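Local structure of putative cellulase CEL6 (Mycobacterium tuberculosis, 1UP3) at residues A[2-14]-A[245-258]. The protein is a family 6 glycoside hydrolase, an endoglucanase that probably cleaves the internal beta-1,4-glucosidic bonds of cellulose. Residues are numbered along the deposited sequence; the frame is centred on the assembly and turned at random.
Sequences ANPLAGKPFYVDP and PTTATAGAHADAYL. With SO4 (sulfate ion), chain D.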
loop_
_atom_site.group_PDB
_atom_site.type_symbol
_atom_site.label_atom_id
_atom_site.label_comp_id
_atom_site.label_asym_id
_atom_site.label_seq_id
_atom_site.Cartn_x
_atom_site.Cartn_y
_atom_site.Cartn_z
ATOM N N ALA A 2 0.076 22.240 -1.133
ATOM C CA ALA A 2 1.353 21.746 -1.690
ATOM C C ALA A 2 1.413 20.237 -1.461
ATOM O O ALA A 2 0.565 19.675 -0.744
ATOM C CB ALA A 2 2.533 22.443 -1.020
ATOM N N ASN A 3 2.414 19.593 -2.064
ATOM C CA ASN A 3 2.588 18.132 -1.940
ATOM C C ASN A 3 3.077 17.820 -0.530
ATOM O O ASN A 3 4.190 18.221 -0.183
ATOM C CB ASN A 3 3.592 17.701 -2.969
ATOM C CG ASN A 3 3.794 16.205 -3.019
ATOM O OD1 ASN A 3 3.304 15.488 -2.147
ATOM N ND2 ASN A 3 4.487 15.736 -4.077
ATOM N N PRO A 4 2.285 17.126 0.288
ATOM C CA PRO A 4 2.695 16.802 1.661
ATOM C C PRO A 4 3.879 15.819 1.744
ATOM O O PRO A 4 4.472 15.620 2.798
ATOM C CB PRO A 4 1.419 16.174 2.260
ATOM C CG PRO A 4 0.702 15.577 1.110
ATOM C CD PRO A 4 0.970 16.518 -0.048
ATOM N N LEU A 5 4.239 15.207 0.629
ATOM C CA LEU A 5 5.256 14.163 0.620
ATOM C C LEU A 5 6.629 14.681 0.205
ATOM O O LEU A 5 7.589 13.926 0.187
ATOM C CB LEU A 5 4.864 13.027 -0.332
ATOM C CG LEU A 5 3.500 12.396 -0.072
ATOM C CD1 LEU A 5 3.316 11.135 -0.921
ATOM C CD2 LEU A 5 3.327 12.047 1.390
ATOM N N ALA A 6 6.713 15.964 -0.163
ATOM C CA ALA A 6 7.963 16.534 -0.636
ATOM C C ALA A 6 8.700 17.059 0.608
ATOM O O ALA A 6 8.122 17.182 1.665
ATOM C CB ALA A 6 7.689 17.618 -1.658
ATOM N N GLY A 7 9.982 17.315 0.539
ATOM C CA GLY A 7 10.569 17.897 1.754
ATOM C C GLY A 7 11.192 16.982 2.800
ATOM O O GLY A 7 12.044 17.465 3.544
ATOM N N LYS A 8 10.853 15.687 2.875
ATOM C CA LYS A 8 11.827 14.791 3.514
ATOM C C LYS A 8 11.856 13.407 2.960
ATOM O O LYS A 8 10.887 12.980 2.321
ATOM C CB LYS A 8 11.661 14.778 5.012
ATOM C CG LYS A 8 10.368 14.290 5.450
ATOM C CD LYS A 8 10.110 14.680 6.917
ATOM C CE LYS A 8 8.681 14.460 7.293
ATOM N NZ LYS A 8 7.799 15.407 6.515
ATOM N N PRO A 9 12.953 12.697 3.164
ATOM C CA PRO A 9 13.029 11.371 2.589
ATOM C C PRO A 9 12.018 10.435 3.223
ATOM O O PRO A 9 11.604 10.653 4.353
ATOM C CB PRO A 9 14.456 10.914 2.881
ATOM C CG PRO A 9 14.886 11.719 4.048
ATOM C CD PRO A 9 14.171 13.053 3.927
ATOM N N PHE A 10 11.630 9.402 2.478
ATOM C CA PHE A 10 10.788 8.361 3.026
ATOM C C PHE A 10 11.624 7.464 3.954
ATOM O O PHE A 10 12.807 7.193 3.712
ATOM C CB PHE A 10 10.120 7.562 1.901
ATOM C CG PHE A 10 9.237 8.410 1.021
ATOM C CD1 PHE A 10 8.097 8.973 1.527
ATOM C CD2 PHE A 10 9.588 8.660 -0.301
ATOM C CE1 PHE A 10 7.279 9.769 0.752
ATOM C CE2 PHE A 10 8.780 9.498 -1.097
ATOM C CZ PHE A 10 7.647 10.046 -0.568
ATOM N N TYR A 11 10.989 6.989 5.017
ATOM C CA TYR A 11 11.678 6.195 6.042
ATOM C C TYR A 11 12.050 4.796 5.584
ATOM O O TYR A 11 11.202 4.066 5.086
ATOM C CB TYR A 11 10.780 6.104 7.253
ATOM C CG TYR A 11 11.342 5.373 8.466
ATOM C CD1 TYR A 11 12.545 5.730 9.028
ATOM C CD2 TYR A 11 10.613 4.368 9.076
ATOM C CE1 TYR A 11 13.030 5.061 10.180
ATOM C CE2 TYR A 11 11.083 3.717 10.173
ATOM C CZ TYR A 11 12.297 4.062 10.724
ATOM O OH TYR A 11 12.757 3.378 11.839
ATOM N N VAL A 12 13.320 4.443 5.778
ATOM C CA VAL A 12 13.797 3.094 5.551
ATOM C C VAL A 12 13.674 2.322 6.879
ATOM O O VAL A 12 14.331 2.673 7.877
ATOM C CB VAL A 12 15.201 3.111 5.066
ATOM C CG1 VAL A 12 15.729 1.669 4.932
ATOM C CG2 VAL A 12 15.303 3.863 3.736
ATOM N N ASP A 13 12.855 1.277 6.878
ATOM C CA ASP A 13 12.627 0.422 8.048
ATOM C C ASP A 13 13.912 -0.370 8.330
ATOM O O ASP A 13 14.314 -1.220 7.517
ATOM C CB ASP A 13 11.483 -0.529 7.727
ATOM C CG ASP A 13 11.124 -1.447 8.881
ATOM O OD1 ASP A 13 11.875 -1.480 9.889
ATOM O OD2 ASP A 13 10.154 -2.249 8.768
ATOM N N PRO A 14 14.589 -0.105 9.443
ATOM C CA PRO A 14 15.871 -0.779 9.712
ATOM C C PRO A 14 15.719 -2.248 10.141
ATOM O O PRO A 14 16.739 -2.929 10.268
ATOM C CB PRO A 14 16.463 0.060 10.863
ATOM C CG PRO A 14 15.283 0.543 11.565
ATOM C CD PRO A 14 14.217 0.832 10.523
ATOM N N PRO A 245 11.314 5.151 -4.767
ATOM C CA PRO A 245 10.384 6.163 -4.253
ATOM C C PRO A 245 10.898 7.584 -4.451
ATOM O O PRO A 245 12.082 7.888 -4.222
ATOM C CB PRO A 245 10.209 5.772 -2.781
ATOM C CG PRO A 245 10.487 4.300 -2.773
ATOM C CD PRO A 245 11.542 4.077 -3.784
ATOM N N THR A 246 9.985 8.456 -4.871
ATOM C CA THR A 246 10.313 9.833 -5.253
ATOM C C THR A 246 9.071 10.693 -5.378
ATOM O O THR A 246 7.989 10.194 -5.668
ATOM C CB THR A 246 11.122 9.869 -6.570
ATOM O OG1 THR A 246 11.542 11.219 -6.866
ATOM C CG2 THR A 246 10.304 9.426 -7.788
ATOM N N THR A 247 9.234 12.004 -5.212
ATOM C CA THR A 247 8.167 12.940 -5.553
ATOM C C THR A 247 8.378 13.578 -6.928
ATOM O O THR A 247 7.531 14.360 -7.366
ATOM C CB THR A 247 7.989 14.049 -4.504
ATOM O OG1 THR A 247 9.238 14.749 -4.343
ATOM C CG2 THR A 247 7.623 13.455 -3.156
ATOM N N ALA A 248 9.457 13.245 -7.621
ATOM C CA ALA A 248 9.670 13.755 -8.974
ATOM C C ALA A 248 8.921 12.878 -9.953
ATOM O O ALA A 248 9.498 12.028 -10.611
ATOM C CB ALA A 248 11.173 13.830 -9.304
ATOM N N THR A 249 7.624 13.102 -10.070
ATOM C CA THR A 249 6.770 12.260 -10.894
ATOM C C THR A 249 6.413 12.937 -12.199
ATOM O O THR A 249 6.644 14.151 -12.389
ATOM C CB THR A 249 5.450 11.981 -10.215
ATOM O OG1 THR A 249 4.744 13.219 -10.051
ATOM C CG2 THR A 249 5.620 11.440 -8.818
ATOM N N ALA A 250 5.771 12.151 -13.062
ATOM C CA ALA A 250 5.389 12.582 -14.407
ATOM C C ALA A 250 3.889 12.796 -14.538
ATOM O O ALA A 250 3.369 12.955 -15.646
ATOM C CB ALA A 250 5.926 11.583 -15.486
ATOM N N GLY A 251 3.171 12.839 -13.422
ATOM C CA GLY A 251 1.748 13.160 -13.445
ATOM C C GLY A 251 1.434 14.421 -12.685
ATOM O O GLY A 251 1.963 14.657 -11.586
ATOM N N ALA A 252 0.543 15.236 -13.243
ATOM C CA ALA A 252 0.192 16.518 -12.644
ATOM C C ALA A 252 -0.330 16.426 -11.201
ATOM O O ALA A 252 -0.114 17.342 -10.405
ATOM C CB ALA A 252 -0.828 17.197 -13.492
ATOM N N HIS A 253 -1.053 15.347 -10.899
ATOM C CA HIS A 253 -1.600 15.114 -9.568
ATOM C C HIS A 253 -0.967 13.907 -8.855
ATOM O O HIS A 253 -1.497 13.466 -7.829
ATOM C CB HIS A 253 -3.099 14.956 -9.662
ATOM C CG HIS A 253 -3.779 16.169 -10.207
ATOM N ND1 HIS A 253 -4.054 16.318 -11.547
ATOM C CD2 HIS A 253 -4.208 17.300 -9.599
ATOM C CE1 HIS A 253 -4.638 17.493 -11.742
ATOM N NE2 HIS A 253 -4.734 18.112 -10.579
ATOM N N ALA A 254 0.164 13.416 -9.358
ATOM C CA ALA A 254 0.892 12.295 -8.743
ATOM C C ALA A 254 1.848 12.859 -7.709
ATOM O O ALA A 254 2.884 13.441 -8.063
ATOM C CB ALA A 254 1.650 11.514 -9.827
ATOM N N ASP A 255 1.510 12.726 -6.434
ATOM C CA ASP A 255 2.360 13.203 -5.336
ATOM C C ASP A 255 3.660 12.402 -5.214
ATOM O O ASP A 255 4.703 12.949 -4.795
ATOM C CB ASP A 255 1.647 13.090 -3.985
ATOM C CG ASP A 255 0.583 14.164 -3.728
ATOM O OD1 ASP A 255 0.553 15.201 -4.453
ATOM O OD2 ASP A 255 -0.265 13.994 -2.810
ATOM N N ALA A 256 3.599 11.098 -5.515
ATOM C CA ALA A 256 4.790 10.271 -5.391
ATOM C C ALA A 256 4.671 8.943 -6.083
ATOM O O ALA A 256 3.571 8.424 -6.265
ATOM C CB ALA A 256 5.095 9.982 -3.889
ATOM N N TYR A 257 5.826 8.393 -6.412
ATOM C CA TYR A 257 6.014 6.955 -6.605
ATOM C C TYR A 257 6.490 6.390 -5.281
ATOM O O TYR A 257 7.407 6.952 -4.685
ATOM C CB TYR A 257 7.046 6.648 -7.699
ATOM C CG TYR A 257 6.832 7.324 -9.028
ATOM C CD1 TYR A 257 5.587 7.708 -9.447
ATOM C CD2 TYR A 257 7.927 7.585 -9.859
ATOM C CE1 TYR A 257 5.400 8.352 -10.697
ATOM C CE2 TYR A 257 7.769 8.213 -11.063
ATOM C CZ TYR A 257 6.508 8.600 -11.476
ATOM O OH TYR A 257 6.330 9.249 -12.659
ATOM N N LEU A 258 5.821 5.364 -4.775
ATOM C CA LEU A 258 6.175 4.714 -3.515
ATOM C C LEU A 258 6.399 3.243 -3.717
ATOM O O LEU A 258 5.881 2.660 -4.690
ATOM C CB LEU A 258 5.093 4.901 -2.445
ATOM C CG LEU A 258 4.747 6.344 -2.033
ATOM C CD1 LEU A 258 3.558 6.324 -1.086
ATOM C CD2 LEU A 258 5.974 7.063 -1.442
HETATM S S SO4 D . -1.345 21.066 -4.214
HETATM O O1 SO4 D . -2.102 20.827 -2.983
HETATM O O2 SO4 D . -0.428 19.982 -4.577
HETATM O O3 SO4 D . -0.511 22.261 -4.024
HETATM O O4 SO4 D . -2.289 21.324 -5.304
#
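Asn3 supplies the one hydrogen bond that joins the N-terminal segment 2-14 to segment 245-258: its ND2 donates to the backbone O of Asp255 over 2.9 Å, nearly straight at 166° and directed at a lone pair in the carbonyl plane. The same amide works in both directions, because OD1 accepts from the backbone N of Leu5 (2.9 Å), which lies above the carbonyl plane, in an Asx turn that helps fix the amide's rotation and keeps its NH2 turned to the strand. With CG anti to the backbone N (chi1 -176°), the amide reaches alongside Asp255 and stacks on its carboxylate, the planes 26° apart. The polar partners of that carboxylate lie elsewhere: OD2 is hydrogen-bonded to Tyr156 OH and salt-bridged to Arg183, which also binds the sulfate near the N-terminus.

Apolar contacts continue the seam. Leu5 sends CD1 onto CB of Ala256, 3.6 Å away, where the short alanine side chain lets the leucine branch come close to the strand. Thr247 turns its methyl to this side, CG2 lying 4.0 Å from CB of Leu5. Farther along, CD2 of Leu258 sits over one face of the Phe10 ring, 3.7 Å from its centroid, a CH-pi contact in which a methyl of the branched leucine side chain meets the flat pi face. Pro245 CB approaches Phe10 CD2 obliquely at 3.9 Å.

Segment 2-14 packs against 254-258, an end strand of the parallel sheet that forms the distorted alpha/beta barrel of family 6, and Leu5 also reaches strands 213-217 and 153-158. One directional hydrogen bond from the Asn3 amide sets the chain's position there, while less directional hydrophobic contacts hold Leu5 and Phe10 against the strand and the loop before it.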